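N-formylglutamate amidohydrolase (Ralstonia eutropha, PDB 2Q7S) binds a zinc ion and probably acts as a hydrolase of the N-formylglutamate amidohydrolase family. Local coordinates at residues A[276-279]-A[280-284]; A[201-204]-A[205-209]; A[17-20]-A[21-25]; A[252-256]-A[257-261]; A[61-64]-A[65-69]. All blocks are in the same frame, centred on the assembly; numbering follows the deposited sequence.

Contact 1 of 5, residues A[276-279]-A[280-284]; sequences TLLT and LRIAE
Leu280 N, Arg281 N, Ile282 N and Ala283 N each donate to the carbonyl oxygen four residues back, from Thr276 O to Thr279 O. These four consecutive i to i+4 bonds define a regular alpha helix, here part of the C-terminal helix 267-289. The shortest are Ile282 N to Leu278 O and Ala283 N to Thr279 O, both 2.9 Å. The side chains follow the same spacing. Leu278 and Ile282, one turn apart, form the apolar pair. Leu278 CB starts away from residues 280-284, but with CG anti to the backbone N (chi1 166°) the end of the side chain comes back toward them. Ile282 extends CD1 with chi2 176° to meet it, and the leucine branch point Leu278 CG lies 4.0 Å from Ile282 CD1. Both residues are buried, and both also face helix 205-217, where Leu278 touches Glu214 and Ile282 touches Val211. Thr279 lies on a different side of the helix, against the loop residues Trp62 and Val68. Its chi1 of -63° sets OG1 beside its own backbone N, and the hydroxyl hydrogen-bonds to Leu275 O one turn back. Thr276 OG1 does likewise with Gln272 O, which satisfies both hydroxyls within the helix. Leu277 and Leu280 belong to the exposed side. The methyl carbon Ala283 CB sits 3.6 Å from Thr279 O, and the CG1 methylene of Ile282, the residue before it, lies 3.3 Å from Leu278 O.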
# COMPACT_ATOMS: atom_id res chain seq x y z
N THR A 276 -6.69 -14.26 6.58
CA THR A 276 -5.93 -15.07 7.50
C THR A 276 -5.59 -16.44 6.92
O THR A 276 -4.46 -16.90 6.99
CB THR A 276 -6.64 -15.22 8.84
OG1 THR A 276 -6.65 -13.94 9.48
CG2 THR A 276 -5.93 -16.17 9.69
N LEU A 277 -6.61 -17.11 6.40
CA LEU A 277 -6.42 -18.39 5.73
C LEU A 277 -5.54 -18.25 4.48
O LEU A 277 -4.72 -19.14 4.22
CB LEU A 277 -7.77 -19.03 5.38
CG LEU A 277 -8.58 -19.83 6.42
CD1 LEU A 277 -8.12 -21.27 6.57
CD2 LEU A 277 -8.63 -19.17 7.76
N LEU A 278 -5.67 -17.17 3.72
CA LEU A 278 -4.83 -16.97 2.53
C LEU A 278 -3.37 -16.78 3.00
O LEU A 278 -2.44 -17.31 2.41
CB LEU A 278 -5.28 -15.74 1.72
CG LEU A 278 -4.26 -15.27 0.67
CD1 LEU A 278 -4.17 -16.31 -0.44
CD2 LEU A 278 -4.57 -13.83 0.16
N THR A 279 -3.19 -16.07 4.11
CA THR A 279 -1.85 -15.70 4.62
C THR A 279 -1.10 -16.92 5.12
O THR A 279 0.10 -17.03 4.97
CB THR A 279 -1.94 -14.53 5.70
OG1 THR A 279 -2.48 -13.34 5.10
CG2 THR A 279 -0.58 -14.14 6.25
N LEU A 280 -1.84 -17.85 5.75
CA LEU A 280 -1.28 -19.08 6.22
C LEU A 280 -0.78 -19.85 4.99
O LEU A 280 0.35 -20.38 4.97
CB LEU A 280 -2.34 -19.90 7.00
CG LEU A 280 -1.91 -21.20 7.66
CD1 LEU A 280 -0.62 -21.01 8.52
CD2 LEU A 280 -3.04 -21.80 8.52
N ARG A 281 -1.59 -19.88 3.95
CA ARG A 281 -1.16 -20.55 2.73
C ARG A 281 0.10 -19.93 2.08
O ARG A 281 0.96 -20.63 1.57
CB ARG A 281 -2.32 -20.57 1.76
CG ARG A 281 -2.04 -21.40 0.53
CD ARG A 281 -1.92 -22.90 0.84
NE ARG A 281 -1.45 -23.55 -0.37
CZ ARG A 281 -0.18 -23.62 -0.76
NH1 ARG A 281 0.81 -23.10 -0.01
NH2 ARG A 281 0.10 -24.21 -1.91
N ILE A 282 0.18 -18.60 2.08
CA ILE A 282 1.33 -17.91 1.55
C ILE A 282 2.57 -18.20 2.41
O ILE A 282 3.62 -18.35 1.86
CB ILE A 282 1.11 -16.36 1.51
CG1 ILE A 282 -0.01 -15.97 0.54
CG2 ILE A 282 2.40 -15.57 1.19
CD1 ILE A 282 -0.32 -14.43 0.56
N ALA A 283 2.42 -18.30 3.74
CA ALA A 283 3.54 -18.58 4.65
C ALA A 283 4.14 -19.92 4.30
O ALA A 283 5.34 -20.08 4.23
CB ALA A 283 3.13 -18.53 6.15
N GLU A 284 3.27 -20.90 4.06
CA GLU A 284 3.67 -22.25 3.64
C GLU A 284 4.43 -22.25 2.28
O GLU A 284 5.46 -22.95 2.10
CB GLU A 284 2.43 -23.11 3.52
CG GLU A 284 1.79 -23.46 4.84
CD GLU A 284 0.56 -24.37 4.68
OE1 GLU A 284 -0.31 -24.03 3.84
OE2 GLU A 284 0.47 -25.42 5.35

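Contact 2 of 5, residues A[201-204]-A[205-209]; sequences TTCE and PGLVD
Glu204 turns its carboxylate back over the first turn of helix 205-217 through two torsions: chi1 of 55° places CG between the backbone N and the carbonyl carbon, and chi2 of 95° bends the chain beyond it. Glu204 OE1 thereby comes 3.3 Å from Gly206 N. The N-H...O angle of 130° makes this a weak capping bond, with Glu204 in the N-cap position. The backbone adds a second weak bond, Leu207 N to Glu204 O at 3.4 Å. The other carboxylate oxygen, Glu204 OE2, lies 3.4 Å from Leu207 CB, where the two side chains cross at about a right angle. OE2 also accepts from Tyr285 OH and Trp167 NE1. On the apolar side, Cys203 CB packs on Val208 CG2 at 3.8 Å, and Cys203 SG approaches Leu207 CD2 at 4.1 Å. Leu207 itself continues onto Ile282 and Tyr285 of helix 267-289. One carboxylate is thus shared between the helix start and two aromatic side chains. Its charge at the amino end of the helix is probably stabilised by the helix dipole, and since the capping bond is weak, Tyr285 and Trp167 may contribute to its orientation.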
# COMPACT_ATOMS: atom_id res chain seq x y z
N THR A 201 6.43 -9.08 -13.92
CA THR A 201 7.90 -8.90 -13.81
C THR A 201 8.48 -8.78 -12.39
O THR A 201 9.68 -8.92 -12.20
CB THR A 201 8.39 -7.68 -14.64
OG1 THR A 201 7.70 -6.52 -14.21
CG2 THR A 201 8.14 -7.87 -16.18
N THR A 202 7.67 -8.51 -11.39
CA THR A 202 8.20 -8.20 -10.05
C THR A 202 8.04 -9.30 -9.03
O THR A 202 8.62 -9.23 -7.93
CB THR A 202 7.49 -7.00 -9.46
OG1 THR A 202 6.10 -7.33 -9.30
CG2 THR A 202 7.69 -5.77 -10.37
N CYS A 203 7.21 -10.28 -9.36
CA CYS A 203 6.98 -11.45 -8.52
C CYS A 203 7.11 -12.74 -9.36
O CYS A 203 6.65 -12.84 -10.51
CB CYS A 203 5.59 -11.39 -7.94
SG CYS A 203 5.32 -12.48 -6.57
N GLU A 204 7.74 -13.74 -8.77
CA GLU A 204 7.80 -15.02 -9.38
C GLU A 204 6.36 -15.55 -9.51
O GLU A 204 5.50 -15.34 -8.64
CB GLU A 204 8.71 -15.94 -8.57
CG GLU A 204 8.34 -16.07 -7.13
CD GLU A 204 7.48 -17.24 -6.83
OE1 GLU A 204 7.40 -18.14 -7.66
OE2 GLU A 204 6.89 -17.27 -5.73
N PRO A 205 6.07 -16.17 -10.66
CA PRO A 205 4.68 -16.43 -11.00
C PRO A 205 3.92 -17.36 -10.06
O PRO A 205 2.70 -17.26 -10.00
CB PRO A 205 4.79 -17.06 -12.41
CG PRO A 205 6.18 -17.57 -12.49
CD PRO A 205 6.99 -16.59 -11.72
N GLY A 206 4.58 -18.29 -9.42
CA GLY A 206 3.90 -19.29 -8.59
C GLY A 206 3.12 -18.63 -7.44
O GLY A 206 2.05 -19.09 -7.07
N LEU A 207 3.64 -17.54 -6.89
CA LEU A 207 2.95 -16.85 -5.81
C LEU A 207 1.72 -16.08 -6.29
O LEU A 207 0.69 -16.08 -5.60
CB LEU A 207 3.86 -15.94 -5.01
CG LEU A 207 3.17 -15.20 -3.83
CD1 LEU A 207 2.54 -16.17 -2.82
CD2 LEU A 207 4.13 -14.28 -3.13
N VAL A 208 1.84 -15.41 -7.43
CA VAL A 208 0.68 -14.72 -8.02
C VAL A 208 -0.42 -15.78 -8.36
O VAL A 208 -1.60 -15.54 -8.15
CB VAL A 208 1.08 -13.87 -9.28
CG1 VAL A 208 -0.01 -12.89 -9.64
CG2 VAL A 208 2.39 -13.12 -9.02
N ASP A 209 0.00 -16.95 -8.86
CA ASP A 209 -0.93 -18.03 -9.21
C ASP A 209 -1.64 -18.51 -7.95
O ASP A 209 -2.85 -18.70 -7.95
CB ASP A 209 -0.20 -19.25 -9.82
CG ASP A 209 0.25 -19.05 -11.28
OD1 ASP A 209 -0.08 -18.03 -11.94
OD2 ASP A 209 0.96 -19.95 -11.78

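Contact 3 of 5, residues A[17-20]-A[21-25]; sequences ALPE and GEALP
Pro19 and Ala23 make the close side-chain contact of this loop: the ring carbon Pro19 CG stands 3.9 Å from the methyl carbon Ala23 CB and 4.1 Å from Ala23 CA. Pro19 CB also lies 4.1 Å from both Gly21 O and Glu22 O. Two residues four apart in sequence are thus brought together by a chain that doubles back between them, and the contact consists of van der Waals packing. The packed side continues into the protein, where Pro19 touches Thr71 of strand 71-75 and Ala23 touches Arg162 of helix 134-163. By contrast, Glu20, Gly21 and Glu22 form the outer bend, all exposed. Glu20 directs its side chain outward: CG stands beside the backbone N (chi1 -81°), and the chain runs extended from there. Glu22 points away as well, yet its carboxylate is engaged by a salt bridge from OE1 to Arg287 of helix 267-289. A small apolar inner side thus faces the protein while the charged residues line the outer bend. Just past the bend the chain re-enters the fold, with Leu24 buried against Val286 and Arg287 of the same helix. This is a surface connection, leading from the outermost strand 14-17 to strand 26-30 within the seven-stranded mixed sheet.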
# COMPACT_ATOMS: atom_id res chain seq x y z
N ALA A 17 4.58 -4.84 13.24
CA ALA A 17 4.16 -6.11 13.89
C ALA A 17 5.12 -7.21 13.45
O ALA A 17 5.16 -7.61 12.25
CB ALA A 17 2.66 -6.46 13.54
N LEU A 18 5.92 -7.65 14.42
CA LEU A 18 6.90 -8.72 14.23
C LEU A 18 6.37 -10.09 14.70
O LEU A 18 5.52 -10.18 15.61
CB LEU A 18 8.24 -8.38 14.95
CG LEU A 18 8.90 -7.05 14.54
CD1 LEU A 18 10.04 -6.70 15.51
CD2 LEU A 18 9.38 -7.00 13.05
N PRO A 19 6.88 -11.17 14.09
CA PRO A 19 6.37 -12.50 14.49
C PRO A 19 6.74 -12.91 15.92
O PRO A 19 7.83 -12.62 16.37
CB PRO A 19 6.97 -13.43 13.43
CG PRO A 19 8.13 -12.71 12.86
CD PRO A 19 7.89 -11.23 13.03
N GLU A 20 5.84 -13.59 16.64
CA GLU A 20 6.18 -14.19 17.94
C GLU A 20 6.98 -15.49 17.87
O GLU A 20 7.77 -15.78 18.77
CB GLU A 20 4.96 -14.43 18.81
CG GLU A 20 4.48 -13.18 19.54
CD GLU A 20 3.23 -13.42 20.38
OE1 GLU A 20 3.20 -14.40 21.16
OE2 GLU A 20 2.28 -12.61 20.23
N GLY A 21 6.76 -16.27 16.82
CA GLY A 21 7.49 -17.50 16.64
C GLY A 21 8.47 -17.43 15.47
O GLY A 21 9.09 -16.41 15.24
N GLU A 22 8.61 -18.54 14.75
CA GLU A 22 9.53 -18.66 13.62
C GLU A 22 9.27 -17.52 12.67
O GLU A 22 8.11 -17.26 12.34
CB GLU A 22 9.31 -20.02 12.91
CG GLU A 22 9.71 -20.09 11.41
CD GLU A 22 9.12 -21.30 10.67
OE1 GLU A 22 8.15 -21.93 11.17
OE2 GLU A 22 9.64 -21.62 9.56
N ALA A 23 10.31 -16.79 12.28
CA ALA A 23 10.19 -15.79 11.21
C ALA A 23 10.29 -16.46 9.82
O ALA A 23 10.95 -17.50 9.67
CB ALA A 23 11.21 -14.68 11.39
N LEU A 24 9.64 -15.85 8.81
CA LEU A 24 9.76 -16.23 7.37
C LEU A 24 10.00 -14.96 6.59
O LEU A 24 9.60 -13.89 7.06
CB LEU A 24 8.44 -16.87 6.90
CG LEU A 24 8.17 -18.28 7.45
CD1 LEU A 24 6.71 -18.70 7.14
CD2 LEU A 24 9.16 -19.28 6.83
N PRO A 25 10.60 -15.03 5.39
CA PRO A 25 10.81 -13.78 4.62
C PRO A 25 9.57 -13.31 3.83
O PRO A 25 9.58 -13.24 2.59
CB PRO A 25 11.89 -14.17 3.63
CG PRO A 25 11.66 -15.67 3.38
CD PRO A 25 11.11 -16.22 4.69

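Contact 4 of 5, residues A[252-256]-A[257-261]; sequences RRPLY and MEEGT
Arg253 and Met257 (present as selenomethionine) lie side by side across a 3-10 turn, 253-255, that leads from strand 244-252 into the short, weakly bonded strand 257-258. At the root of the arginine, Arg253 CB is 3.9 Å from Glu259 CD. One atom further, Arg253 CG is 4.2 Å from Met257 SE. Arg253 CD then meets both Glu259 OE1 at 3.6 Å and Met257 CE at 4.0 Å. Beyond CD the chain, extended from CG to NE, reaches the metal site: NE donates to Ser173 OG, and NH2 makes a salt bridge to Asp55, one of the three zinc ligands. The arginine is therefore a second-shell residue that may help orient Asp55. Arg253 NH1 has Glu259 OE1 near the guanidinium plane but 4.0 Å away, beyond a salt bridge, with the two flat groups turned 81° apart; Glu259 OE2 instead accepts from Asn176 N. Tyr256 lies alongside Met257 as well. Met257 CG sits over one face of its ring, a CH-pi contact 23° off the normal, and the selenium sits obliquely, giving a Met-aromatic contact. Met257 chi1 of 55° swings CG back over the ring. The tyrosine OH is bonded to Thr56 O and Ser173 OG, which fixes the far end of the ring. Arg253 O accepts two backbone bonds, from Tyr256 N and, at 3.0 Å, from Met257 N.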
# COMPACT_ATOMS: atom_id res chain seq x y z
N ARG A 252 -11.22 -4.24 -3.19
CA ARG A 252 -12.41 -3.40 -3.38
C ARG A 252 -13.06 -3.12 -2.00
O ARG A 252 -13.55 -3.98 -1.30
CB ARG A 252 -13.39 -4.11 -4.32
CG ARG A 252 -14.44 -3.25 -5.00
CD ARG A 252 -15.13 -4.03 -6.13
NE ARG A 252 -15.87 -5.22 -5.69
CZ ARG A 252 -17.16 -5.21 -5.35
NH1 ARG A 252 -17.84 -4.08 -5.36
NH2 ARG A 252 -17.76 -6.32 -5.00
N ARG A 253 -13.08 -1.85 -1.64
CA ARG A 253 -13.49 -1.36 -0.32
C ARG A 253 -14.85 -1.79 0.19
O ARG A 253 -14.95 -2.08 1.39
CB ARG A 253 -13.38 0.18 -0.29
CG ARG A 253 -11.95 0.64 -0.04
CD ARG A 253 -11.80 2.14 -0.31
NE ARG A 253 -10.41 2.57 -0.34
CZ ARG A 253 -10.05 3.79 -0.76
NH1 ARG A 253 -10.98 4.64 -1.12
NH2 ARG A 253 -8.80 4.14 -0.78
N PRO A 254 -15.90 -1.85 -0.69
CA PRO A 254 -17.24 -2.28 -0.26
C PRO A 254 -17.24 -3.64 0.40
O PRO A 254 -18.10 -3.90 1.23
CB PRO A 254 -18.07 -2.28 -1.55
CG PRO A 254 -17.45 -1.37 -2.40
CD PRO A 254 -15.93 -1.47 -2.11
N LEU A 255 -16.26 -4.46 0.05
CA LEU A 255 -16.07 -5.77 0.67
C LEU A 255 -15.92 -5.76 2.18
O LEU A 255 -16.11 -6.77 2.82
CB LEU A 255 -14.84 -6.46 0.07
CG LEU A 255 -14.89 -6.86 -1.41
CD1 LEU A 255 -13.60 -7.57 -1.76
CD2 LEU A 255 -16.06 -7.75 -1.67
N TYR A 256 -15.49 -4.64 2.76
CA TYR A 256 -15.23 -4.61 4.20
C TYR A 256 -15.64 -3.35 4.95
O TYR A 256 -15.78 -3.41 6.16
CB TYR A 256 -13.73 -4.89 4.45
CG TYR A 256 -12.78 -3.80 4.07
CD1 TYR A 256 -12.23 -3.75 2.80
CD2 TYR A 256 -12.41 -2.85 4.99
CE1 TYR A 256 -11.32 -2.76 2.47
CE2 TYR A 256 -11.54 -1.85 4.68
CZ TYR A 256 -10.97 -1.81 3.40
OH TYR A 256 -10.07 -0.81 3.10
N MSE A 257 -15.88 -2.24 4.25
CA MSE A 257 -16.27 -0.99 4.90
C MSE A 257 -17.32 -0.25 4.11
O MSE A 257 -17.54 -0.52 2.91
CB MSE A 257 -15.06 -0.08 5.11
CG MSE A 257 -14.33 0.17 3.84
SE MSE A 257 -12.88 1.48 3.96
CE MSE A 257 -13.65 3.01 3.07
N GLU A 258 -17.92 0.71 4.79
CA GLU A 258 -18.85 1.65 4.17
C GLU A 258 -18.07 2.87 3.74
O GLU A 258 -17.49 3.59 4.56
CB GLU A 258 -19.95 2.04 5.15
CG GLU A 258 -20.82 0.90 5.57
CD GLU A 258 -21.57 0.31 4.39
OE1 GLU A 258 -22.18 1.10 3.64
OE2 GLU A 258 -21.54 -0.93 4.20
N GLU A 259 -18.03 3.10 2.43
CA GLU A 259 -17.14 4.13 1.87
C GLU A 259 -17.44 5.55 2.38
O GLU A 259 -16.53 6.36 2.53
CB GLU A 259 -17.14 4.06 0.34
CG GLU A 259 -16.56 2.70 -0.20
CD GLU A 259 -15.87 2.87 -1.56
OE1 GLU A 259 -14.82 3.57 -1.55
OE2 GLU A 259 -16.38 2.34 -2.60
N GLY A 260 -18.70 5.84 2.68
CA GLY A 260 -19.04 7.14 3.26
C GLY A 260 -18.52 7.33 4.67
O GLY A 260 -17.70 8.21 4.89
N THR A 261 -18.96 6.49 5.61
CA THR A 261 -18.57 6.63 7.03
C THR A 261 -17.15 6.07 7.33
O THR A 261 -16.57 6.37 8.38
CB THR A 261 -19.63 5.99 7.96
OG1 THR A 261 -19.61 4.56 7.85
CG2 THR A 261 -21.03 6.47 7.56

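Contact 5 of 5, residues A[61-64]-A[65-69]; sequences LWEA and VPRVG
Ala64 meets the following residues chiefly through its carbonyl oxygen, which receives two weak bonds, from Arg67 N at 2.9 Å and from Val68 N at 3.1 Å, with N-H...O angles of 122° and 124°. Around Ala64 O gather Arg67 CB at 3.2 Å and the two Val68 methyls, CG1 and CG2. Val65, the next large contributor, donates its N to Trp62 O with an almost straight N-H...O angle of 171°. This bond closes a type I beta turn from Trp62 to Val65, just where the chain leaves helix 58-61 on its way to strand 71-75 of the central mixed sheet. Val65 CG2 lies beside its own backbone N, and from there it reaches Trp62 O at 3.4 Å and Trp62 CB at 4.3 Å. The indole itself packs on Ile249 and Ile251 of strand 244-252. On the exposed side, Glu63 and Arg67 run alongside each other, pointing the same way. Glu63 OE2 stays 4.1 Å from Arg67 NH1, and that oxygen lies well out of the guanidinium plane. A water joins them instead, donating to Glu63 OE2 and accepting from Arg67 NH1, each at 2.6 Å; it sits at the guanidinium edge, in plane.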
# COMPACT_ATOMS: atom_id res chain seq x y z
N LEU A 61 -7.09 -5.85 8.37
CA LEU A 61 -7.54 -6.94 7.47
C LEU A 61 -6.45 -7.99 7.36
O LEU A 61 -6.73 -9.18 7.37
CB LEU A 61 -7.87 -6.46 6.07
CG LEU A 61 -9.23 -5.75 5.81
CD1 LEU A 61 -9.23 -5.26 4.36
CD2 LEU A 61 -10.39 -6.68 6.11
N TRP A 62 -5.20 -7.52 7.32
CA TRP A 62 -4.07 -8.44 7.23
C TRP A 62 -3.36 -8.72 8.54
O TRP A 62 -2.16 -9.07 8.54
CB TRP A 62 -3.09 -7.92 6.20
CG TRP A 62 -3.62 -7.86 4.77
CD1 TRP A 62 -4.27 -6.81 4.18
CD2 TRP A 62 -3.45 -8.85 3.73
NE1 TRP A 62 -4.53 -7.09 2.86
CE2 TRP A 62 -4.02 -8.31 2.55
CE3 TRP A 62 -2.87 -10.13 3.68
CZ2 TRP A 62 -4.05 -9.02 1.34
CZ3 TRP A 62 -2.91 -10.85 2.45
CH2 TRP A 62 -3.48 -10.27 1.32
N GLU A 63 -4.07 -8.60 9.66
CA GLU A 63 -3.47 -8.89 10.99
C GLU A 63 -2.72 -10.24 11.13
O GLU A 63 -1.79 -10.29 11.86
CB GLU A 63 -4.52 -8.81 12.10
CG GLU A 63 -5.62 -9.80 11.95
CD GLU A 63 -6.28 -10.19 13.25
OE1 GLU A 63 -6.26 -9.37 14.20
OE2 GLU A 63 -6.83 -11.31 13.29
N ALA A 64 -3.13 -11.28 10.40
CA ALA A 64 -2.51 -12.65 10.41
C ALA A 64 -1.06 -12.73 10.04
O ALA A 64 -0.40 -13.70 10.35
CB ALA A 64 -3.24 -13.54 9.45
N VAL A 65 -0.57 -11.75 9.29
CA VAL A 65 0.77 -11.76 8.77
C VAL A 65 1.88 -12.12 9.81
O VAL A 65 2.66 -13.03 9.52
CB VAL A 65 1.07 -10.41 8.01
CG1 VAL A 65 2.58 -10.25 7.73
CG2 VAL A 65 0.32 -10.41 6.70
N PRO A 66 1.98 -11.39 10.97
CA PRO A 66 2.94 -11.70 12.01
C PRO A 66 2.59 -13.00 12.76
O PRO A 66 3.48 -13.68 13.27
CB PRO A 66 2.85 -10.45 12.93
CG PRO A 66 1.50 -10.03 12.80
CD PRO A 66 1.24 -10.16 11.36
N ARG A 67 1.33 -13.43 12.67
CA ARG A 67 0.88 -14.67 13.32
C ARG A 67 1.36 -15.88 12.57
O ARG A 67 1.34 -16.94 13.11
CB ARG A 67 -0.65 -14.72 13.38
CG ARG A 67 -1.30 -13.53 14.15
CD ARG A 67 -2.85 -13.59 14.09
NE ARG A 67 -3.31 -14.66 14.97
CZ ARG A 67 -4.44 -15.37 14.81
NH1 ARG A 67 -5.31 -15.09 13.86
NH2 ARG A 67 -4.75 -16.29 15.70
N VAL A 68 1.75 -15.72 11.31
CA VAL A 68 2.25 -16.82 10.52
C VAL A 68 3.75 -16.66 10.23
O VAL A 68 4.29 -17.44 9.48
CB VAL A 68 1.43 -17.02 9.20
CG1 VAL A 68 -0.03 -17.17 9.53
CG2 VAL A 68 1.69 -15.86 8.19
N GLY A 69 4.44 -15.71 10.86
CA GLY A 69 5.89 -15.59 10.69
C GLY A 69 6.34 -14.39 9.87
O GLY A 69 7.52 -14.09 9.83
O HOH W 1 -5.60 -13.28 12.02

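Along the chain the order is contact 3, contact 5, contact 2, contact 4, contact 1. Contacts 1, 3 and 5 form a cluster: the centre of contact 5 lies about 9 Å from those of contacts 1 and 3. Helix 267-289, which carries contact 1, packs on the loops of contacts 3 and 5, and a probable hydrogen bond from Leu24 N to Gly69 O, 2.9 Å, joins those two loops. Contact 2 touches contact 1 through Leu207 and Ile282. Contact 4, nearest the zinc, meets contact 5 through Tyr256 and Leu61, although their centres are about 21 Å apart. The C-terminal helix thus ties together connections of the central mixed sheet.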